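Local atomic coordinates of uncharacterized protein YppE (Bacillus subtilis, PDB entry 2IM8), a protein that is of unknown function and folds as a compact four-helix protein of the DUF1798 family. Residues 72-77 / 107-112; 11-16 / 48-53. All blocks are in the same frame, centred on the assembly; numbering follows the deposited sequence.

In the fold
The chain has four long helices, and each interaction joins two that follow each other. Interaction 2 comes first: it pairs helix 3-29 with helix 36-64. Interaction 1 pairs helix 72-91 with helix 96-121, so the two are in series along the chain. Their centres lie about 12 Å apart. They also touch, because Leu110 packs on Met13 and Ile14, while Leu107 and His111 pack on Ile14. In this way two helical hairpins are joined into one four-helix bundle. Interaction 2 is the more deeply buried, while interaction 1 is partly open to solvent and carries the bridging waters.

Interaction 1: 72-77 / 107-112; sequences KEQIEA and LYTLHA
Gln74 packs against Thr109 and Tyr108 in a partly buried, water-bridged contact between the start of helix 72-91 and the middle of helix 96-121. These consecutive helices form one hairpin of the four-helix bundle. The two short segments run in roughly opposed directions, at 125° to each other. Their axes come within 9.9 Å.

Gln74 carries the contact on its side. Its CG stands anti to the backbone N (chi1 -177°) and the chain runs on extended, which carries the amide across to the other helix. Gln74 and Thr109 lie alongside each other, running opposite ways. Gln74 CG lies 3.4 Å from Thr109 OG1 and also touches the methyl CG2. Further out, Gln74 NE2 reaches the Tyr108 ring at CE2, 3.4 Å away. The amide and ring planes are 43° apart, and NE2 comes to the ring obliquely; the two are not stacked. On the inner side, Ile75 CD1 meets Thr109 CG2 at 4.1 Å. Ile75 also packs on Trp54 and Ala58 of helix 36-64.

No direct hydrogen bond spans the two segments; two waters do the polar work. One donates to Gln74 O (2.9 Å) and bonds to Thr109 OG1 (2.7 Å). The other accepts from Gln74 NE2 (2.9 Å) and bonds to Tyr108 OH (2.6 Å). Thr109 OG1 also has a weak hydrogen bond to Ser105 O, one turn back. At the other end of the Gln74 amide, OE1 accepts from His71 N, just before the helix.

The Gln74 amide is thus gripped at both its oxygen and its nitrogen, which should fix its rotation. The chemistry is that of a solvated helix-helix seam, where methyl contacts lie inside and water links polar groups that do not meet directly.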
ATOM      1  N   LYS A  72     -13.967  -4.685   5.970  1.00 20.34           N
ATOM      2  CA  LYS A  72     -13.633  -5.417   4.747  1.00 20.24           C
ATOM      3  C   LYS A  72     -13.476  -4.606   3.453  1.00 18.66           C
ATOM      4  O   LYS A  72     -12.448  -4.705   2.772  1.00 17.02           O
ATOM      5  CB  LYS A  72     -14.669  -6.526   4.521  1.00 39.10           C
ATOM      6  CG  LYS A  72     -14.235  -7.586   3.512  1.00 43.21           C
ATOM      7  CD  LYS A  72     -15.393  -8.493   3.102  1.00 49.03           C
ATOM      8  CE  LYS A  72     -16.395  -7.759   2.210  1.00 50.57           C
ATOM      9  NZ  LYS A  72     -17.411  -8.687   1.624  1.00 53.06           N
ATOM     10  N   GLU A  73     -14.493  -3.826   3.095  1.00 15.36           N
ATOM     11  CA  GLU A  73     -14.440  -3.044   1.862  1.00 15.96           C
ATOM     12  C   GLU A  73     -13.199  -2.164   1.792  1.00 13.60           C
ATOM     13  O   GLU A  73     -12.597  -1.991   0.735  1.00 11.15           O
ATOM     14  CB  GLU A  73     -15.685  -2.164   1.730  1.00 30.99           C
ATOM     15  CG  GLU A  73     -16.984  -2.934   1.692  1.00 36.66           C
ATOM     16  CD  GLU A  73     -17.500  -3.301   3.070  1.00 40.37           C
ATOM     17  OE1 GLU A  73     -16.787  -3.071   4.077  1.00 39.85           O
ATOM     18  OE2 GLU A  73     -18.630  -3.824   3.139  1.00 43.12           O
ATOM     19  N   GLN A  74     -12.835  -1.603   2.935  1.00 16.70           N
ATOM     20  CA  GLN A  74     -11.678  -0.732   3.045  1.00 17.91           C
ATOM     21  C   GLN A  74     -10.414  -1.529   2.714  1.00 15.90           C
ATOM     22  O   GLN A  74      -9.578  -1.089   1.927  1.00 16.15           O
ATOM     23  CB  GLN A  74     -11.641  -0.187   4.471  1.00 23.53           C
ATOM     24  CG  GLN A  74     -10.567   0.800   4.821  1.00 27.32           C
ATOM     25  CD  GLN A  74     -10.788   1.333   6.225  1.00 30.41           C
ATOM     26  OE1 GLN A  74     -11.231   0.596   7.113  1.00 30.82           O
ATOM     27  NE2 GLN A  74     -10.486   2.607   6.436  1.00 30.42           N
ATOM     28  N   ILE A  75     -10.298  -2.715   3.298  1.00 13.43           N
ATOM     29  CA  ILE A  75      -9.134  -3.558   3.055  1.00 14.54           C
ATOM     30  C   ILE A  75      -9.057  -3.943   1.585  1.00 14.21           C
ATOM     31  O   ILE A  75      -8.013  -3.797   0.954  1.00 15.16           O
ATOM     32  CB  ILE A  75      -9.175  -4.843   3.917  1.00 15.30           C
ATOM     33  CG1 ILE A  75      -9.036  -4.478   5.401  1.00 16.16           C
ATOM     34  CG2 ILE A  75      -8.037  -5.781   3.512  1.00 13.88           C
ATOM     35  CD1 ILE A  75      -7.749  -3.735   5.723  1.00 19.12           C
ATOM     36  N   GLU A  76     -10.175  -4.416   1.043  1.00 14.74           N
ATOM     37  CA  GLU A  76     -10.238  -4.837  -0.357  1.00 16.85           C
ATOM     38  C   GLU A  76      -9.864  -3.756  -1.380  1.00 16.01           C
ATOM     39  O   GLU A  76      -9.297  -4.061  -2.431  1.00 15.58           O
ATOM     40  CB  GLU A  76     -11.638  -5.385  -0.664  1.00 20.25           C
ATOM     41  CG  GLU A  76     -12.004  -6.622   0.151  1.00 24.67           C
ATOM     42  CD  GLU A  76     -13.412  -7.133  -0.141  1.00 29.26           C
ATOM     43  OE1 GLU A  76     -14.373  -6.334  -0.067  1.00 30.67           O
ATOM     44  OE2 GLU A  76     -13.556  -8.338  -0.438  1.00 31.49           O
ATOM     45  N   ALA A  77     -10.156  -2.496  -1.071  1.00 16.98           N
ATOM     46  CA  ALA A  77      -9.856  -1.395  -1.987  1.00 15.81           C
ATOM     47  C   ALA A  77      -8.367  -1.044  -2.148  1.00 15.78           C
ATOM     48  O   ALA A  77      -7.973  -0.444  -3.153  1.00 16.54           O
ATOM     49  CB  ALA A  77     -10.621  -0.151  -1.556  1.00 15.89           C
ATOM     50  N   LEU A 107      -2.528   5.036   2.243  1.00 11.37           N
ATOM     51  CA  LEU A 107      -1.859   5.340   3.498  1.00 10.31           C
ATOM     52  C   LEU A 107      -2.798   5.318   4.701  1.00 11.25           C
ATOM     53  O   LEU A 107      -2.442   4.764   5.736  1.00 10.07           O
ATOM     54  CB  LEU A 107      -1.143   6.696   3.406  1.00 11.75           C
ATOM     55  CG  LEU A 107       0.152   6.676   2.572  1.00 10.27           C
ATOM     56  CD1 LEU A 107       0.696   8.084   2.421  1.00 11.93           C
ATOM     57  CD2 LEU A 107       1.192   5.759   3.242  1.00  9.01           C
ATOM     58  N   TYR A 108      -3.986   5.906   4.565  1.00  8.87           N
ATOM     59  CA  TYR A 108      -4.924   5.926   5.688  1.00 13.78           C
ATOM     60  C   TYR A 108      -5.358   4.529   6.093  1.00 10.92           C
ATOM     61  O   TYR A 108      -5.380   4.196   7.279  1.00 14.61           O
ATOM     62  CB  TYR A 108      -6.171   6.766   5.387  1.00 12.90           C
ATOM     63  CG  TYR A 108      -7.195   6.610   6.488  1.00 14.85           C
ATOM     64  CD1 TYR A 108      -6.931   7.076   7.773  1.00 12.86           C
ATOM     65  CD2 TYR A 108      -8.370   5.891   6.282  1.00 14.85           C
ATOM     66  CE1 TYR A 108      -7.795   6.824   8.828  1.00 14.71           C
ATOM     67  CE2 TYR A 108      -9.251   5.632   7.334  1.00 12.40           C
ATOM     68  CZ  TYR A 108      -8.953   6.097   8.604  1.00 15.65           C
ATOM     69  OH  TYR A 108      -9.780   5.802   9.664  1.00 15.44           O
ATOM     70  N   THR A 109      -5.721   3.702   5.119  1.00 11.82           N
ATOM     71  CA  THR A 109      -6.136   2.352   5.462  1.00 10.78           C
ATOM     72  C   THR A 109      -4.976   1.615   6.125  1.00 10.69           C
ATOM     73  O   THR A 109      -5.180   0.888   7.098  1.00  9.31           O
ATOM     74  CB  THR A 109      -6.619   1.568   4.224  1.00 17.71           C
ATOM     75  OG1 THR A 109      -7.758   2.230   3.663  1.00 21.45           O
ATOM     76  CG2 THR A 109      -7.004   0.128   4.611  1.00 19.32           C
ATOM     77  N   LEU A 110      -3.759   1.819   5.618  1.00 13.86           N
ATOM     78  CA  LEU A 110      -2.587   1.165   6.193  1.00 13.52           C
ATOM     79  C   LEU A 110      -2.403   1.618   7.645  1.00 15.57           C
ATOM     80  O   LEU A 110      -2.158   0.810   8.538  1.00 15.52           O
ATOM     81  CB  LEU A 110      -1.329   1.483   5.371  1.00  9.43           C
ATOM     82  CG  LEU A 110      -1.306   0.814   3.985  1.00  9.57           C
ATOM     83  CD1 LEU A 110      -0.084   1.250   3.183  1.00 11.34           C
ATOM     84  CD2 LEU A 110      -1.336  -0.702   4.178  1.00 11.75           C
ATOM     85  N   HIS A 111      -2.522   2.917   7.879  1.00  9.00           N
ATOM     86  CA  HIS A 111      -2.388   3.437   9.229  1.00 10.57           C
ATOM     87  C   HIS A 111      -3.499   2.917  10.128  1.00 11.11           C
ATOM     88  O   HIS A 111      -3.260   2.655  11.303  1.00 11.93           O
ATOM     89  CB  HIS A 111      -2.384   4.962   9.209  1.00 11.60           C
ATOM     90  CG  HIS A 111      -1.110   5.539   8.677  1.00 13.76           C
ATOM     91  ND1 HIS A 111      -1.066   6.683   7.911  1.00 14.80           N
ATOM     92  CD2 HIS A 111       0.171   5.113   8.787  1.00 13.36           C
ATOM     93  CE1 HIS A 111       0.185   6.936   7.570  1.00 13.34           C
ATOM     94  NE2 HIS A 111       0.956   5.998   8.089  1.00 13.61           N
ATOM     95  N   ALA A 112      -4.703   2.765   9.579  1.00 13.88           N
ATOM     96  CA  ALA A 112      -5.844   2.257  10.346  1.00 15.61           C
ATOM     97  C   ALA A 112      -5.571   0.827  10.817  1.00 17.39           C
ATOM     98  O   ALA A 112      -5.778   0.490  11.982  1.00 18.72           O
ATOM     99  CB  ALA A 112      -7.098   2.291   9.491  1.00 20.85           C
TER
HETATM  100  O   HOH W   1      -8.860   1.591   1.233  1.00 15.83           O
HETATM  101  O   HOH W   2     -11.142   3.650   9.021  1.00 21.30           O

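Interaction 2: 11-16 / 48-53; sequences EQMIEV and DELAAR
Apolar contacts dominate where Leu50 of helix 36-64 packs on Met13 and Gln12 of helix 3-29. These two consecutive helices make the first hairpin of the four-helix bundle. The short segments run at 138° to each other, and their axes approach to 10.7 Å. Met13 is present as selenomethionine. Met13 CG lies 3.7 Å from Leu50 CG and also touches the Leu50 methyl CD2. The Met13 and Leu50 chains overlap lengthwise, each pointing to the other helix. With chi1 at 173°, Leu50 turns its CG away from the backbone N and sends its branched end across to helix 3-29. The Met13 chain bends at chi3 (72°), and Met13 CE ends 4.2 Å from Ala51 CB. Met13 also packs on Trp54 of helix 36-64, on Val78 and Phe82 of helix 72-91, and against helix 96-121. It therefore lies where all four helices meet.

A mixed contact covers the outer side. The extended chain of Gln12 lies obliquely over the Leu50 methyl CD2. Its carbons take part, and Gln12 NE2 comes closest, 3.6 Å from Leu50 CD2. This is a van der Waals contact.

Two salt bridges lie nearby. Arg53 NH2 forms one with Glu49 OE1 (2.7 Å), one turn back on helix 36-64. Glu49 CB sits over one face of the guanidinium, toward its rim. Glu11 OE2 forms the other with Lys114 NZ of helix 96-121.

No hydrogen bond joins the two segments. Cohesion here rests on van der Waals contact and the burial of apolar surface, with the exposed Gln12 marking the change from core to solvent.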
ATOM      1  N   GLU A  11       3.991  -1.799   7.428  1.00 13.75           N
ATOM      2  CA  GLU A  11       5.021  -0.769   7.405  1.00 13.96           C
ATOM      3  C   GLU A  11       5.789  -0.790   6.092  1.00 13.91           C
ATOM      4  O   GLU A  11       6.226   0.253   5.608  1.00 12.64           O
ATOM      5  CB  GLU A  11       5.974  -0.930   8.596  1.00 20.04           C
ATOM      6  CG  GLU A  11       5.338  -0.562   9.946  1.00 21.29           C
ATOM      7  CD  GLU A  11       5.361   0.941  10.269  1.00 25.69           C
ATOM      8  OE1 GLU A  11       5.321   1.781   9.343  1.00 24.44           O
ATOM      9  OE2 GLU A  11       5.409   1.286  11.474  1.00 28.34           O
ATOM     10  N   GLN A  12       5.937  -1.980   5.514  1.00 11.25           N
ATOM     11  CA  GLN A  12       6.632  -2.140   4.238  1.00 11.78           C
ATOM     12  C   GLN A  12       5.833  -1.419   3.148  1.00  8.81           C
ATOM     13  O   GLN A  12       6.396  -0.683   2.344  1.00 11.12           O
ATOM     14  CB  GLN A  12       6.755  -3.630   3.889  1.00 16.71           C
ATOM     15  CG  GLN A  12       7.907  -3.971   2.964  1.00 23.99           C
ATOM     16  CD  GLN A  12       8.084  -5.467   2.766  1.00 25.72           C
ATOM     17  OE1 GLN A  12       8.071  -6.247   3.729  1.00 28.81           O
ATOM     18  NE2 GLN A  12       8.268  -5.874   1.517  1.00 27.90           N
HETATM   19  N   MSE A  13       4.520  -1.629   3.124  1.00 11.38           N
HETATM   20  CA  MSE A  13       3.670  -0.975   2.129  1.00 11.13           C
HETATM   21  C   MSE A  13       3.655   0.542   2.311  1.00  9.19           C
HETATM   22  O   MSE A  13       3.623   1.295   1.339  1.00  8.03           O
HETATM   23  CB  MSE A  13       2.244  -1.523   2.198  1.00 15.86           C
HETATM   24  CG  MSE A  13       2.130  -2.948   1.657  1.00 18.99           C
HETATM   25 SE   MSE A  13       0.378  -3.730   1.907  1.00 24.74          SE
HETATM   26  CE  MSE A  13      -0.596  -2.705   0.594  1.00 14.66           C
ATOM     27  N   ILE A  14       3.683   0.996   3.558  1.00 11.73           N
ATOM     28  CA  ILE A  14       3.689   2.432   3.823  1.00 11.17           C
ATOM     29  C   ILE A  14       4.946   3.032   3.214  1.00 11.75           C
ATOM     30  O   ILE A  14       4.905   4.076   2.560  1.00 11.18           O
ATOM     31  CB  ILE A  14       3.657   2.723   5.346  1.00 12.73           C
ATOM     32  CG1 ILE A  14       2.298   2.318   5.907  1.00 11.18           C
ATOM     33  CG2 ILE A  14       3.939   4.219   5.627  1.00 10.22           C
ATOM     34  CD1 ILE A  14       2.225   2.374   7.435  1.00 15.55           C
ATOM     35  N   GLU A  15       6.068   2.359   3.417  1.00 10.78           N
ATOM     36  CA  GLU A  15       7.324   2.847   2.874  1.00 10.38           C
ATOM     37  C   GLU A  15       7.291   2.811   1.337  1.00  9.92           C
ATOM     38  O   GLU A  15       7.719   3.759   0.679  1.00 10.58           O
ATOM     39  CB  GLU A  15       8.501   2.016   3.415  1.00 13.18           C
ATOM     40  CG  GLU A  15       9.861   2.560   2.984  1.00 12.83           C
ATOM     41  CD  GLU A  15      11.055   1.790   3.559  1.00 20.26           C
ATOM     42  OE1 GLU A  15      10.890   1.069   4.573  1.00 17.94           O
ATOM     43  OE2 GLU A  15      12.172   1.930   2.995  1.00 18.12           O
ATOM     44  N   VAL A  16       6.784   1.723   0.769  1.00 12.09           N
ATOM     45  CA  VAL A  16       6.678   1.608  -0.690  1.00 13.52           C
ATOM     46  C   VAL A  16       5.868   2.789  -1.218  1.00 12.42           C
ATOM     47  O   VAL A  16       6.225   3.406  -2.222  1.00 13.21           O
ATOM     48  CB  VAL A  16       5.953   0.305  -1.103  1.00 10.45           C
ATOM     49  CG1 VAL A  16       5.571   0.360  -2.592  1.00 12.64           C
ATOM     50  CG2 VAL A  16       6.839  -0.891  -0.820  1.00 11.04           C
ATOM     51  N   ASP A  48       2.620  -6.711  -5.755  1.00 11.18           N
ATOM     52  CA  ASP A  48       1.364  -7.395  -5.947  1.00 11.31           C
ATOM     53  C   ASP A  48       1.316  -8.524  -4.920  1.00 11.44           C
ATOM     54  O   ASP A  48       0.289  -8.733  -4.266  1.00  8.83           O
ATOM     55  CB  ASP A  48       1.283  -7.965  -7.361  1.00 16.83           C
ATOM     56  CG  ASP A  48       0.014  -8.754  -7.597  1.00 22.62           C
ATOM     57  OD1 ASP A  48      -0.043  -9.926  -7.172  1.00 27.15           O
ATOM     58  OD2 ASP A  48      -0.934  -8.201  -8.198  1.00 24.23           O
ATOM     59  N   GLU A  49       2.430  -9.246  -4.777  1.00 10.69           N
ATOM     60  CA  GLU A  49       2.512 -10.351  -3.820  1.00 14.39           C
ATOM     61  C   GLU A  49       2.363  -9.831  -2.404  1.00 13.58           C
ATOM     62  O   GLU A  49       1.643 -10.409  -1.589  1.00 15.00           O
ATOM     63  CB  GLU A  49       3.851 -11.081  -3.928  1.00 35.30           C
ATOM     64  CG  GLU A  49       4.074 -11.818  -5.231  1.00 46.30           C
ATOM     65  CD  GLU A  49       5.446 -12.476  -5.287  1.00 51.73           C
ATOM     66  OE1 GLU A  49       5.751 -13.303  -4.396  1.00 54.08           O
ATOM     67  OE2 GLU A  49       6.219 -12.161  -6.220  1.00 55.96           O
ATOM     68  N   LEU A  50       3.061  -8.741  -2.110  1.00 11.12           N
ATOM     69  CA  LEU A  50       3.003  -8.124  -0.792  1.00 10.98           C
ATOM     70  C   LEU A  50       1.565  -7.709  -0.447  1.00 10.38           C
ATOM     71  O   LEU A  50       1.062  -8.041   0.620  1.00 10.48           O
ATOM     72  CB  LEU A  50       3.925  -6.902  -0.756  1.00 14.99           C
ATOM     73  CG  LEU A  50       3.920  -5.988   0.475  1.00 14.38           C
ATOM     74  CD1 LEU A  50       4.111  -6.802   1.737  1.00 14.76           C
ATOM     75  CD2 LEU A  50       5.034  -4.946   0.327  1.00 13.39           C
ATOM     76  N   ALA A  51       0.913  -6.993  -1.362  1.00 12.80           N
ATOM     77  CA  ALA A  51      -0.450  -6.514  -1.149  1.00 13.63           C
ATOM     78  C   ALA A  51      -1.448  -7.643  -0.907  1.00 14.17           C
ATOM     79  O   ALA A  51      -2.332  -7.519  -0.059  1.00 15.34           O
ATOM     80  CB  ALA A  51      -0.907  -5.663  -2.344  1.00  9.77           C
ATOM     81  N   ALA A  52      -1.305  -8.739  -1.648  1.00 14.23           N
ATOM     82  CA  ALA A  52      -2.206  -9.886  -1.514  1.00 16.22           C
ATOM     83  C   ALA A  52      -2.078 -10.564  -0.151  1.00 17.61           C
ATOM     84  O   ALA A  52      -3.079 -10.863   0.503  1.00 18.05           O
ATOM     85  CB  ALA A  52      -1.937 -10.897  -2.642  1.00 28.76           C
ATOM     86  N   ARG A  53      -0.844 -10.802   0.282  1.00 18.85           N
ATOM     87  CA  ARG A  53      -0.595 -11.441   1.573  1.00 18.51           C
ATOM     88  C   ARG A  53      -1.050 -10.539   2.719  1.00 17.95           C
ATOM     89  O   ARG A  53      -1.538 -11.018   3.742  1.00 17.27           O
ATOM     90  CB  ARG A  53       0.896 -11.749   1.718  1.00 48.95           C
ATOM     91  CG  ARG A  53       1.418 -12.660   0.619  1.00 54.33           C
ATOM     92  CD  ARG A  53       2.926 -12.730   0.606  1.00 59.43           C
ATOM     93  NE  ARG A  53       3.399 -13.429  -0.586  1.00 63.94           N
ATOM     94  CZ  ARG A  53       4.679 -13.583  -0.910  1.00 65.50           C
ATOM     95  NH1 ARG A  53       5.628 -13.083  -0.128  1.00 66.70           N
ATOM     96  NH2 ARG A  53       5.011 -14.235  -2.021  1.00 66.75           N
TER